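Local coordinates for extracellular matrix-binding protein ebh (Staphylococcus aureus subsp. aureus, PDB 4KJM), which is probably an adhesin of Staphylococcus aureus that binds extracellular matrix components, built here of small helical modules of the FIVAR and GA families, at residues Thr9-Lys14 against Ala40-Leu45; Gln21-Ala26 against His70-Thr75; Asn32-Ala37 against Asn63-Ala68; Gln76-Ala81 against Asn108-Val113; Asn80-Ala85 against Ser114-Val119. One frame throughout, in Å; residues are numbered along the deposited sequence.

In the fold
The five contacts follow the long axis of a mainly helical chain. Interactions 1 and 3 share helix 28-44, have centres about 10 Å apart and lie in the FIVAR domain, where interaction 3 joins that helix to helix 55-71. Interaction 2, its centre about 2 Å from that of the chain, encloses interaction 3 along the sequence and leads through Leu72 and Asn73 into helix 74-90. That helix carries interactions 4 and 5, which share Asn80 and Ala81, have centres about 6 Å apart and lie in the GA module. Asp25 of interaction 2 forms a salt bridge with Arg112 of interaction 4, so side-chain bonds and the connecting chain join the two modules.

Interaction 1. Residues Thr9-Lys14 against Ala40-Leu45; sequences TAINDK and AAETIL. With ZN (zinc ion), chain E.
Within the helical FIVAR domain, Ile11 near the end of helix 2-11 and Lys14 at the start of helix 14-18 meet Ala41, Glu42 and Leu45 of the segment Ala40-Leu45, which lies on helix 28-44. Ile11 carries the apolar half. Its CG2 lies against Ala41 CB at 3.4 Å, while its other branch ends with CD1 3.7 Å from Glu42 CG. Leu45 CD1 also faces Ile11, but at a modelled separation too short to be trusted, so the exact placement of Ile11 CG2 against both neighbours is doubtful.

Lys14 supplies the polar half. The type I turn from Ile11 to Lys14, closed by Lys14 N to Ile11 O at 3.1 Å, carries the chain into helix 14-18 and starts the lysine side chain on the side of Glu42. With CG anti to the backbone N (chi1 176°), the lysine runs out to a salt bridge, NZ to Glu42 OE2 at 2.6 Å. The ammonium sits on the syn side of that oxygen, toward OE1, and the two side chains meet at about a right angle. A water accepts from Lys14 NZ and donates to Glu42 OE1 at 2.6 Å, so both carboxylate oxygens are engaged and the rotation of the group is restrained.

Helix 55-71 lies beside both segments: Ala10 and Ala41 each touch Val65. On the turn, Asp13 divides its carboxylate. OD1 binds a zinc ion at 1.9 Å, alongside three waters and one atom from elsewhere in the structure, whereas Asp13 OD2 forms a salt bridge with Lys69 of helix 55-71.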
# COMPACT_ATOMS: atom_id res chain seq x y z
N THR A 9 -9.32 -10.71 -1.04
CA THR A 9 -8.98 -9.32 -0.73
C THR A 9 -7.42 -9.08 -0.98
O THR A 9 -7.00 -8.17 -1.75
CB THR A 9 -9.51 -8.96 0.69
OG1 THR A 9 -10.96 -9.04 0.72
CG2 THR A 9 -9.12 -7.58 1.08
N ALA A 10 -6.58 -10.00 -0.50
CA ALA A 10 -5.15 -9.95 -0.89
C ALA A 10 -4.81 -10.19 -2.40
O ALA A 10 -3.99 -9.46 -2.98
CB ALA A 10 -4.40 -10.89 0.05
N ILE A 11 -5.36 -11.16 -3.11
CA ILE A 11 -4.88 -11.37 -4.48
C ILE A 11 -5.33 -10.19 -5.42
O ILE A 11 -4.64 -9.81 -6.34
CB ILE A 11 -5.11 -12.79 -5.10
CG1 ILE A 11 -6.38 -12.91 -5.84
CG2 ILE A 11 -5.04 -13.90 -4.09
CD1 ILE A 11 -6.20 -12.79 -7.33
N ASN A 12 -6.50 -9.64 -5.16
CA ASN A 12 -7.09 -8.61 -6.01
C ASN A 12 -6.35 -7.27 -5.85
O ASN A 12 -6.58 -6.32 -6.56
CB ASN A 12 -8.56 -8.43 -5.65
CG ASN A 12 -9.46 -9.51 -6.21
OD1 ASN A 12 -9.07 -10.27 -7.09
ND2 ASN A 12 -10.68 -9.57 -5.71
N ASP A 13 -5.44 -7.22 -4.89
CA ASP A 13 -4.64 -6.03 -4.71
C ASP A 13 -3.27 -6.06 -5.39
O ASP A 13 -2.51 -5.13 -5.33
CB ASP A 13 -4.44 -5.77 -3.25
CG ASP A 13 -3.94 -4.41 -3.01
OD1 ASP A 13 -4.40 -3.54 -3.73
OD2 ASP A 13 -3.10 -4.24 -2.14
N LYS A 14 -3.02 -7.18 -6.00
CA LYS A 14 -1.85 -7.51 -6.74
C LYS A 14 -1.42 -6.37 -7.66
O LYS A 14 -0.33 -5.90 -7.58
CB LYS A 14 -2.17 -8.77 -7.51
CG LYS A 14 -1.14 -9.30 -8.46
CD LYS A 14 -1.79 -10.35 -9.34
CE LYS A 14 -1.05 -10.71 -10.61
NZ LYS A 14 -1.21 -12.15 -10.96
N ALA A 40 0.69 -18.55 -5.74
CA ALA A 40 0.19 -19.68 -4.90
C ALA A 40 -1.29 -19.45 -4.43
O ALA A 40 -2.10 -20.36 -4.44
CB ALA A 40 1.14 -19.95 -3.73
N ALA A 41 -1.64 -18.22 -4.04
CA ALA A 41 -2.96 -17.89 -3.59
C ALA A 41 -3.91 -17.99 -4.78
O ALA A 41 -5.02 -18.49 -4.61
CB ALA A 41 -3.04 -16.50 -3.04
N GLU A 42 -3.46 -17.54 -5.98
CA GLU A 42 -4.29 -17.59 -7.19
C GLU A 42 -4.63 -19.03 -7.56
O GLU A 42 -5.73 -19.33 -8.05
CB GLU A 42 -3.62 -16.85 -8.36
CG GLU A 42 -3.67 -15.33 -8.27
CD GLU A 42 -2.78 -14.61 -9.32
OE1 GLU A 42 -1.92 -15.26 -9.96
OE2 GLU A 42 -2.93 -13.38 -9.48
N THR A 43 -3.68 -19.92 -7.33
CA THR A 43 -3.88 -21.34 -7.59
C THR A 43 -5.05 -21.86 -6.74
O THR A 43 -5.96 -22.48 -7.24
CB THR A 43 -2.58 -22.12 -7.31
OG1 THR A 43 -1.65 -21.84 -8.34
CG2 THR A 43 -2.84 -23.67 -7.25
N ILE A 44 -5.03 -21.53 -5.45
CA ILE A 44 -6.11 -21.88 -4.53
C ILE A 44 -7.45 -21.25 -4.94
O ILE A 44 -8.45 -21.94 -5.07
CB ILE A 44 -5.74 -21.50 -3.07
CG1 ILE A 44 -4.65 -22.45 -2.59
CG2 ILE A 44 -6.98 -21.55 -2.17
CD1 ILE A 44 -3.88 -21.91 -1.41
N LEU A 45 -7.46 -19.95 -5.18
CA LEU A 45 -8.68 -19.27 -5.61
C LEU A 45 -9.18 -19.82 -6.94
O LEU A 45 -10.26 -19.45 -7.38
CB LEU A 45 -8.46 -17.77 -5.71
CG LEU A 45 -8.01 -17.14 -4.39
CD1 LEU A 45 -7.56 -15.70 -4.59
CD2 LEU A 45 -9.12 -17.23 -3.37
ZN ZN E . -4.30 -1.65 -3.51
O HOH W 1 -2.63 -1.48 -2.87
O HOH W 2 0.41 -14.24 -10.62
O HOH W 3 -5.94 -0.67 -4.95
O HOH W 4 -2.68 -0.57 -4.07

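Interaction 2. Residues Gln21-Ala26 against His70-Thr75; sequences QNFLDA and HALNGT. With NA (sodium ion), chain C.
Asn22 reaches across to Thr75 with its amide and is the hub of this contact. CG stands anti to the backbone N (chi1 -175°), which carries OD1 to the start of helix 74-90. There Asn22 OD1 accepts a nearly straight bond from Thr75 N (3.1 Å, 170° at the hydrogen) in the carbonyl plane on a lone pair, and a second from Thr75 OG1, which stands 42° out of that plane. A water donates to the same oxygen and another accepts from Asn22 ND2. Both waters bind the sodium ion held by His70 O and Leu72 O, each at 2.4 Å, so Asn22 is a second-shell residue of that site.

Gln21 bends at chi2, and its NE2 donates to Gly74 O at 3.0 Å from above the carbonyl plane and to Asp25 OD2 at 2.9 Å; both acceptors lie close to the amide plane. Gly74 N donates to Asn22 O at 2.9 Å, and Gly74 CA packs against the backbone of Asp25 and Ala26. Leu72 CD2 comes obliquely to Phe23 CD1 at 3.8 Å.

Helix 21-24 thus sits at the junction of helices 55-71 and 74-90, while Phe23 packs on Arg31 and Asn35 of helix 28-44 and on Leu18 of helix 14-18.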
# COMPACT_ATOMS: atom_id res chain seq x y z
N GLN A 21 5.93 2.02 -5.75
CA GLN A 21 7.37 2.19 -5.60
C GLN A 21 7.88 1.24 -4.53
O GLN A 21 9.01 0.72 -4.59
CB GLN A 21 7.64 3.67 -5.21
CG GLN A 21 9.10 4.07 -5.01
CD GLN A 21 9.66 3.61 -3.68
OE1 GLN A 21 8.97 3.64 -2.65
NE2 GLN A 21 10.93 3.29 -3.67
N ASN A 22 7.05 0.98 -3.52
CA ASN A 22 7.48 0.11 -2.44
C ASN A 22 7.76 -1.30 -2.89
O ASN A 22 8.64 -1.98 -2.37
CB ASN A 22 6.43 0.14 -1.30
CG ASN A 22 6.88 -0.66 -0.09
OD1 ASN A 22 7.94 -0.37 0.51
ND2 ASN A 22 6.01 -1.59 0.36
N PHE A 23 7.04 -1.75 -3.90
CA PHE A 23 7.35 -3.05 -4.57
C PHE A 23 8.52 -2.93 -5.54
O PHE A 23 9.47 -3.71 -5.51
CB PHE A 23 6.14 -3.57 -5.30
CG PHE A 23 6.44 -4.80 -6.10
CD1 PHE A 23 6.46 -6.05 -5.50
CD2 PHE A 23 6.74 -4.69 -7.44
CE1 PHE A 23 6.76 -7.16 -6.27
CE2 PHE A 23 7.10 -5.78 -8.19
CZ PHE A 23 7.09 -7.02 -7.60
N LEU A 24 8.40 -1.96 -6.44
CA LEU A 24 9.31 -1.83 -7.58
C LEU A 24 10.77 -1.70 -7.11
O LEU A 24 11.63 -2.27 -7.71
CB LEU A 24 8.89 -0.68 -8.51
CG LEU A 24 7.56 -0.77 -9.31
CD1 LEU A 24 7.19 0.58 -9.92
CD2 LEU A 24 7.73 -1.81 -10.34
N ASP A 25 11.00 -0.98 -6.00
CA ASP A 25 12.30 -0.75 -5.45
C ASP A 25 12.65 -1.70 -4.27
O ASP A 25 13.69 -1.52 -3.63
CB ASP A 25 12.49 0.74 -5.03
CG ASP A 25 12.77 1.66 -6.21
OD1 ASP A 25 13.17 1.17 -7.30
OD2 ASP A 25 12.52 2.89 -6.08
N ALA A 26 11.77 -2.67 -3.96
CA ALA A 26 12.11 -3.66 -2.97
C ALA A 26 13.26 -4.52 -3.49
O ALA A 26 13.45 -4.62 -4.68
CB ALA A 26 10.90 -4.53 -2.65
N HIS A 70 4.18 -7.25 3.48
CA HIS A 70 4.72 -6.42 4.52
C HIS A 70 6.25 -6.33 4.47
O HIS A 70 6.82 -5.27 4.77
CB HIS A 70 4.28 -6.95 5.90
CG HIS A 70 4.62 -6.03 7.00
ND1 HIS A 70 3.83 -4.94 7.33
CD2 HIS A 70 5.66 -6.02 7.88
CE1 HIS A 70 4.37 -4.31 8.36
NE2 HIS A 70 5.47 -4.96 8.72
N ALA A 71 6.90 -7.38 3.99
CA ALA A 71 8.37 -7.44 3.86
C ALA A 71 8.90 -6.55 2.73
O ALA A 71 10.04 -6.14 2.78
CB ALA A 71 8.85 -8.89 3.73
N LEU A 72 8.07 -6.14 1.77
CA LEU A 72 8.57 -5.27 0.69
C LEU A 72 9.15 -4.01 1.27
O LEU A 72 8.59 -3.41 2.21
CB LEU A 72 7.42 -4.91 -0.27
CG LEU A 72 6.77 -6.10 -0.97
CD1 LEU A 72 5.57 -5.61 -1.72
CD2 LEU A 72 7.74 -6.67 -1.97
N ASN A 73 10.32 -3.61 0.77
CA ASN A 73 11.06 -2.53 1.39
C ASN A 73 11.57 -1.44 0.46
O ASN A 73 12.58 -0.82 0.76
CB ASN A 73 12.23 -3.11 2.14
CG ASN A 73 13.24 -3.77 1.25
OD1 ASN A 73 12.96 -4.16 0.12
ND2 ASN A 73 14.40 -4.05 1.84
N GLY A 74 10.90 -1.23 -0.67
CA GLY A 74 11.19 -0.14 -1.55
C GLY A 74 11.26 1.23 -0.93
O GLY A 74 12.15 2.03 -1.26
N THR A 75 10.34 1.54 -0.03
CA THR A 75 10.31 2.83 0.62
C THR A 75 11.58 3.08 1.46
O THR A 75 12.24 4.13 1.30
CB THR A 75 9.07 2.94 1.52
OG1 THR A 75 7.90 2.71 0.74
CG2 THR A 75 8.96 4.29 2.09
NA NA C . 7.16 -3.00 4.03
O HOH W 5 5.30 -3.26 2.69
O HOH W 6 7.82 -0.81 3.32
O HOH W 7 9.06 -2.78 5.60

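Interaction 3. Residues Asn32-Ala37 against Asn63-Ala68; sequences NAYNQA and NNVNNA
An antiparallel helix pair of the FIVAR domain is joined here through small residues, with Ala37 and Ala68 directed into the interface from opposite helices. The short axes of 32-37 and 63-68 approach to 8.6 Å and run at 156° to each other, a spacing that alanine methyls can fill. Ala68 CB rests on the backbone of helix 28-44 at Tyr34, 3.6 Å from Tyr34 CA, and also lies against Ala33 O. In return Ala37 CB sits 3.6 Å from Asn64 O. The two methyls, Ala37 CB and Ala68 CB, are 4.3 Å apart, so each lodges mainly against the opposing backbone and the pair touches only loosely.

Val65 widens the apolar patch with both branches. Its CG2, beside its own backbone N, meets Ala37 O at 3.6 Å; its CG1, anti to that nitrogen (chi1 179°), turns instead to Tyr34 CE1 at 4.2 Å. The methyl approaches the ring obliquely. Tyr34 CG is likewise anti to its own nitrogen (chi1 175°), which sends the ring along the flank of the contact while CB stays 4.1 Å from Ala68 CB.

Beyond the pair, the Tyr34 ring packs on Thr17 and Leu18 of helix 14-18 and on Phe23 of helix 21-24, while Val65 touches Ala10 of helix 2-11; the short N-terminal helices therefore cover the tyrosine and valine side of helices 28-44 and 55-71.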
# COMPACT_ATOMS: atom_id res chain seq x y z
N ASN A 32 10.32 -11.23 -5.53
CA ASN A 32 10.03 -12.60 -5.92
C ASN A 32 9.14 -13.32 -4.92
O ASN A 32 8.20 -14.02 -5.30
CB ASN A 32 11.33 -13.42 -6.12
CG ASN A 32 12.14 -12.93 -7.27
OD1 ASN A 32 11.68 -12.16 -8.11
ND2 ASN A 32 13.39 -13.34 -7.30
N ALA A 33 9.41 -13.13 -3.65
CA ALA A 33 8.59 -13.75 -2.58
C ALA A 33 7.10 -13.28 -2.65
O ALA A 33 6.19 -14.07 -2.46
CB ALA A 33 9.19 -13.44 -1.21
N TYR A 34 6.88 -12.00 -2.94
CA TYR A 34 5.50 -11.49 -3.07
C TYR A 34 4.84 -12.11 -4.32
O TYR A 34 3.70 -12.63 -4.24
CB TYR A 34 5.47 -9.96 -3.12
CG TYR A 34 4.09 -9.43 -3.37
CD1 TYR A 34 3.13 -9.46 -2.34
CD2 TYR A 34 3.73 -8.88 -4.58
CE1 TYR A 34 1.84 -8.95 -2.55
CE2 TYR A 34 2.42 -8.45 -4.83
CZ TYR A 34 1.52 -8.40 -3.79
OH TYR A 34 0.20 -8.00 -4.03
N ASN A 35 5.54 -12.08 -5.44
CA ASN A 35 4.99 -12.71 -6.64
C ASN A 35 4.66 -14.17 -6.46
O ASN A 35 3.61 -14.63 -6.86
CB ASN A 35 5.97 -12.62 -7.82
CG ASN A 35 6.11 -11.21 -8.37
OD1 ASN A 35 5.13 -10.52 -8.51
ND2 ASN A 35 7.31 -10.81 -8.73
N GLN A 36 5.55 -14.91 -5.85
CA GLN A 36 5.32 -16.36 -5.64
C GLN A 36 4.13 -16.62 -4.71
O GLN A 36 3.30 -17.49 -4.98
CB GLN A 36 6.62 -16.95 -5.09
CG GLN A 36 7.68 -16.92 -6.18
CD GLN A 36 9.10 -17.23 -5.70
OE1 GLN A 36 10.10 -16.83 -6.34
NE2 GLN A 36 9.20 -17.95 -4.61
N ALA A 37 3.98 -15.80 -3.65
CA ALA A 37 2.84 -15.92 -2.70
C ALA A 37 1.51 -15.63 -3.40
O ALA A 37 0.50 -16.33 -3.17
CB ALA A 37 3.00 -14.96 -1.50
N ASN A 63 -1.48 -15.88 4.92
CA ASN A 63 -0.38 -15.49 5.73
C ASN A 63 0.83 -15.22 4.86
O ASN A 63 1.50 -14.24 5.04
CB ASN A 63 -0.07 -16.66 6.66
CG ASN A 63 0.90 -16.32 7.74
OD1 ASN A 63 0.78 -15.29 8.40
ND2 ASN A 63 1.82 -17.26 8.02
N ASN A 64 1.09 -16.08 3.89
CA ASN A 64 2.25 -15.93 3.03
C ASN A 64 2.18 -14.70 2.15
O ASN A 64 3.16 -14.00 1.97
CB ASN A 64 2.42 -17.17 2.16
CG ASN A 64 2.89 -18.37 2.98
OD1 ASN A 64 3.33 -18.21 4.10
ND2 ASN A 64 2.82 -19.56 2.40
N VAL A 65 1.01 -14.37 1.67
CA VAL A 65 0.84 -13.11 0.96
C VAL A 65 1.03 -11.91 1.90
O VAL A 65 1.73 -10.98 1.54
CB VAL A 65 -0.57 -12.93 0.31
CG1 VAL A 65 -0.67 -11.56 -0.40
CG2 VAL A 65 -0.81 -14.00 -0.74
N ASN A 66 0.39 -11.91 3.07
CA ASN A 66 0.49 -10.75 3.94
C ASN A 66 1.94 -10.50 4.39
O ASN A 66 2.41 -9.39 4.37
CB ASN A 66 -0.46 -10.88 5.14
CG ASN A 66 -1.95 -10.77 4.73
OD1 ASN A 66 -2.27 -10.24 3.72
ND2 ASN A 66 -2.81 -11.29 5.50
N ASN A 67 2.63 -11.58 4.77
CA ASN A 67 4.01 -11.51 5.20
C ASN A 67 4.89 -11.04 4.07
O ASN A 67 5.78 -10.18 4.28
CB ASN A 67 4.45 -12.89 5.71
CG ASN A 67 3.84 -13.21 7.06
OD1 ASN A 67 3.39 -12.30 7.75
ND2 ASN A 67 3.84 -14.46 7.46
N ALA A 68 4.66 -11.54 2.85
CA ALA A 68 5.51 -11.10 1.71
C ALA A 68 5.27 -9.65 1.41
O ALA A 68 6.20 -8.88 1.08
CB ALA A 68 5.31 -11.93 0.46

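Interaction 4. Residues Gln76-Ala81 against Asn108-Val113; sequences QNLNNA and NGAQRV
Leu78 and Val113 each lay a methyl on a flat peptide group of the other segment. Leu78 CD1 stands almost directly above one face of the Arg112-Val113 peptide, 3.6 Å from Arg112 C. Val113 CG2 sits in the same way over a face of the Asn77-Leu78 peptide, 3.5 Å from Leu78 N. Leu78 has CG anti to the backbone N (chi1 177°), which extends both methyls to the loop: CD2 meets Gln111 O at 3.8 Å, and CD1 comes within 4.3 Å of Ala110 CB. Val113 divides its branches, CG2 to the Leu78 backbone and CG1 to Ala81 CB at 4.1 Å.

In the GA module this loop connects helix 97-108 to helix 113-127, with Arg112 at the N-cap position, and Leu78 projects from helix 74-90 into the bend. The polar ends point elsewhere. The Arg112 guanidinium forms a salt bridge through NH2 with Asp25 OD1, while Asn77 ND2 donates to Asp25 O and Asp27 OD1. Val113 N probably donates to Asp25 OD2, so that carboxylate meets the start of helix 113-127, whose dipole would be expected to stabilise its negative charge. Leu78 also packs on Gln21, and on Thr9 of the second subunit.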
# COMPACT_ATOMS: atom_id res chain seq x y z
N GLN A 76 11.93 2.09 2.29
CA GLN A 76 13.17 2.19 3.08
C GLN A 76 14.40 2.21 2.18
O GLN A 76 15.33 2.97 2.43
CB GLN A 76 13.26 1.10 4.17
CG GLN A 76 14.12 -0.12 3.81
CD GLN A 76 14.50 -1.04 5.03
OE1 GLN A 76 14.50 -2.30 4.94
NE2 GLN A 76 14.87 -0.40 6.14
N ASN A 77 14.39 1.44 1.09
CA ASN A 77 15.52 1.49 0.13
C ASN A 77 15.70 2.89 -0.50
O ASN A 77 16.81 3.38 -0.71
CB ASN A 77 15.35 0.44 -0.97
CG ASN A 77 15.73 -0.94 -0.50
OD1 ASN A 77 16.34 -1.05 0.54
ND2 ASN A 77 15.35 -2.00 -1.28
N LEU A 78 14.59 3.51 -0.85
CA LEU A 78 14.62 4.87 -1.33
C LEU A 78 15.16 5.83 -0.29
O LEU A 78 16.04 6.63 -0.60
CB LEU A 78 13.25 5.32 -1.81
CG LEU A 78 13.11 6.74 -2.28
CD1 LEU A 78 14.13 7.10 -3.35
CD2 LEU A 78 11.64 7.00 -2.70
N ASN A 79 14.65 5.77 0.95
CA ASN A 79 15.20 6.66 1.99
C ASN A 79 16.69 6.43 2.23
O ASN A 79 17.44 7.41 2.47
CB ASN A 79 14.37 6.61 3.27
CG ASN A 79 12.99 7.26 3.11
OD1 ASN A 79 12.83 8.24 2.40
ND2 ASN A 79 12.01 6.75 3.82
N ASN A 80 17.13 5.17 2.19
CA ASN A 80 18.54 4.86 2.34
C ASN A 80 19.39 5.41 1.21
O ASN A 80 20.49 5.93 1.42
CB ASN A 80 18.75 3.35 2.43
CG ASN A 80 18.29 2.76 3.75
OD1 ASN A 80 18.00 3.48 4.69
ND2 ASN A 80 18.17 1.43 3.80
N ALA A 81 18.89 5.28 -0.01
CA ALA A 81 19.54 5.87 -1.18
C ALA A 81 19.65 7.38 -1.19
O ALA A 81 20.71 7.91 -1.54
CB ALA A 81 18.84 5.41 -2.45
N ASN A 108 16.80 14.65 -2.41
CA ASN A 108 15.62 14.63 -1.56
C ASN A 108 14.30 14.45 -2.29
O ASN A 108 13.31 13.98 -1.69
CB ASN A 108 15.60 15.88 -0.73
CG ASN A 108 16.54 15.77 0.45
OD1 ASN A 108 16.83 14.70 0.93
ND2 ASN A 108 16.97 16.90 0.93
N GLY A 109 14.31 14.90 -3.53
CA GLY A 109 13.17 14.80 -4.44
C GLY A 109 13.11 13.53 -5.22
O GLY A 109 12.13 13.33 -5.94
N ALA A 110 14.11 12.63 -5.06
CA ALA A 110 14.19 11.40 -5.88
C ALA A 110 12.94 10.57 -5.61
O ALA A 110 12.56 10.35 -4.43
CB ALA A 110 15.41 10.58 -5.54
N GLN A 111 12.26 10.18 -6.67
CA GLN A 111 11.06 9.37 -6.53
C GLN A 111 11.32 7.85 -6.58
O GLN A 111 10.40 7.02 -6.32
CB GLN A 111 10.05 9.78 -7.64
CG GLN A 111 9.82 11.27 -7.75
CD GLN A 111 10.76 12.00 -8.75
OE1 GLN A 111 11.89 11.56 -9.03
NE2 GLN A 111 10.27 13.17 -9.27
N ARG A 112 12.49 7.50 -7.10
CA ARG A 112 12.94 6.11 -7.27
C ARG A 112 14.33 5.98 -6.78
O ARG A 112 15.12 6.95 -6.81
CB ARG A 112 12.86 5.61 -8.72
CG ARG A 112 11.48 5.47 -9.37
CD ARG A 112 10.53 4.52 -8.67
NE ARG A 112 11.08 3.17 -8.75
CZ ARG A 112 10.98 2.35 -9.77
NH1 ARG A 112 10.29 2.70 -10.85
NH2 ARG A 112 11.64 1.18 -9.73
N VAL A 113 14.70 4.78 -6.32
CA VAL A 113 16.06 4.51 -5.85
C VAL A 113 17.13 4.91 -6.94
O VAL A 113 18.15 5.56 -6.62
CB VAL A 113 16.26 3.06 -5.42
CG1 VAL A 113 17.74 2.67 -5.31
CG2 VAL A 113 15.53 2.75 -4.13

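Interaction 5. Residues Asn80-Ala85 against Ser114-Val119; sequences NAKQAA and SNAQDV. With ZN (zinc ion), chain G.
The backbones of 80-85 and 114-119 run side by side in the same direction, their short axes inclined by 9° and 8.4 Å apart at closest approach. Ala81, Ala85 and Ala116 account for most of the join. Ala116 CB points at the opposite helix and rests 3.7 Å from Ala81 C and 3.8 Å from Ala81 CB. One turn on, Ala85 CB takes up a place 3.6 Å from Ala116 O, so methyl meets methyl at one level and methyl meets backbone carbonyl at the next. Val119 extends the row less closely, its CG1 at 4.4 Å from Ala85 CB.

Lys82 touches Ala116 CB only with the base of its side chain. From there it runs out fully extended, with CG anti to the carbonyl carbon (chi1 -70°) and the later torsions near 180°. Its ammonium donates to Asn108 O at the end of helix 97-108 and also meets Gly5 O and Thr9 OG1 of the second subunit, giving the charge three oxygen partners.

On helix 113-127, Asp118 binds a zinc ion unevenly, OD1 at 2.3 Å and OD2 at a long 2.8 Å, beside three waters; one of these waters donates to Asp118 OD2. Val119 and Ala85 both touch Ala107 of helix 97-108. The parallel helices 74-90 and 113-127, with helix 97-108 between them in sequence and packed against both, match the three-helix bundle of GA modules.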
# COMPACT_ATOMS: atom_id res chain seq x y z
N ASN A 80 17.13 5.17 2.19
CA ASN A 80 18.54 4.86 2.34
C ASN A 80 19.39 5.41 1.21
O ASN A 80 20.49 5.93 1.42
CB ASN A 80 18.75 3.35 2.43
CG ASN A 80 18.29 2.76 3.75
OD1 ASN A 80 18.00 3.48 4.69
ND2 ASN A 80 18.17 1.43 3.80
N ALA A 81 18.89 5.28 -0.01
CA ALA A 81 19.54 5.87 -1.18
C ALA A 81 19.65 7.38 -1.19
O ALA A 81 20.71 7.91 -1.54
CB ALA A 81 18.84 5.41 -2.45
N LYS A 82 18.61 8.06 -0.73
CA LYS A 82 18.65 9.49 -0.51
C LYS A 82 19.77 9.89 0.51
O LYS A 82 20.54 10.80 0.23
CB LYS A 82 17.29 9.97 -0.03
CG LYS A 82 16.19 9.93 -1.08
CD LYS A 82 14.91 10.53 -0.54
CE LYS A 82 13.75 10.53 -1.54
NZ LYS A 82 12.58 11.37 -1.07
N GLN A 83 19.83 9.22 1.67
CA GLN A 83 20.79 9.55 2.71
C GLN A 83 22.21 9.27 2.24
O GLN A 83 23.11 10.06 2.49
CB GLN A 83 20.53 8.77 4.00
CG GLN A 83 21.55 9.10 5.10
CD GLN A 83 21.61 10.60 5.46
OE1 GLN A 83 20.75 11.11 6.19
NE2 GLN A 83 22.63 11.32 4.94
N ALA A 84 22.40 8.19 1.51
CA ALA A 84 23.71 7.92 0.91
C ALA A 84 24.14 9.03 -0.05
O ALA A 84 25.34 9.41 -0.10
CB ALA A 84 23.75 6.56 0.25
N ALA A 85 23.23 9.52 -0.89
CA ALA A 85 23.54 10.60 -1.82
C ALA A 85 23.91 11.86 -1.06
O ALA A 85 24.88 12.55 -1.39
CB ALA A 85 22.36 10.86 -2.77
N SER A 114 16.87 4.60 -8.19
CA SER A 114 17.81 4.91 -9.28
C SER A 114 18.08 6.39 -9.42
O SER A 114 19.20 6.78 -9.72
CB SER A 114 17.31 4.38 -10.63
OG SER A 114 16.12 5.03 -10.99
N ASN A 115 17.07 7.23 -9.18
CA ASN A 115 17.26 8.67 -9.24
C ASN A 115 18.22 9.14 -8.15
O ASN A 115 19.12 9.98 -8.40
CB ASN A 115 15.96 9.47 -9.07
CG ASN A 115 14.85 9.00 -9.98
OD1 ASN A 115 13.74 8.76 -9.52
ND2 ASN A 115 15.14 8.88 -11.30
N ALA A 116 18.05 8.66 -6.93
CA ALA A 116 18.98 9.04 -5.87
C ALA A 116 20.41 8.56 -6.11
O ALA A 116 21.40 9.24 -5.78
CB ALA A 116 18.44 8.53 -4.52
N GLN A 117 20.54 7.33 -6.63
CA GLN A 117 21.83 6.78 -6.99
C GLN A 117 22.50 7.57 -8.09
O GLN A 117 23.76 7.73 -8.08
CB GLN A 117 21.70 5.30 -7.36
CG GLN A 117 21.25 4.45 -6.14
CD GLN A 117 21.18 2.95 -6.40
OE1 GLN A 117 20.88 2.52 -7.48
NE2 GLN A 117 21.39 2.18 -5.37
N ASP A 118 21.70 8.00 -9.08
CA ASP A 118 22.22 8.88 -10.16
C ASP A 118 22.74 10.19 -9.58
O ASP A 118 23.80 10.71 -9.98
CB ASP A 118 21.14 9.19 -11.20
CG ASP A 118 20.82 8.00 -12.07
OD1 ASP A 118 21.61 7.07 -12.04
OD2 ASP A 118 19.79 7.98 -12.79
N VAL A 119 21.99 10.75 -8.64
CA VAL A 119 22.49 11.98 -7.99
C VAL A 119 23.84 11.75 -7.29
O VAL A 119 24.77 12.55 -7.43
CB VAL A 119 21.47 12.53 -7.00
CG1 VAL A 119 22.10 13.67 -6.19
CG2 VAL A 119 20.19 12.96 -7.74
ZN ZN G . 20.74 5.51 -13.55
O HOH W 8 18.83 5.91 -13.92
O HOH W 9 20.87 3.76 -12.55
O HOH W 10 21.25 5.24 -15.49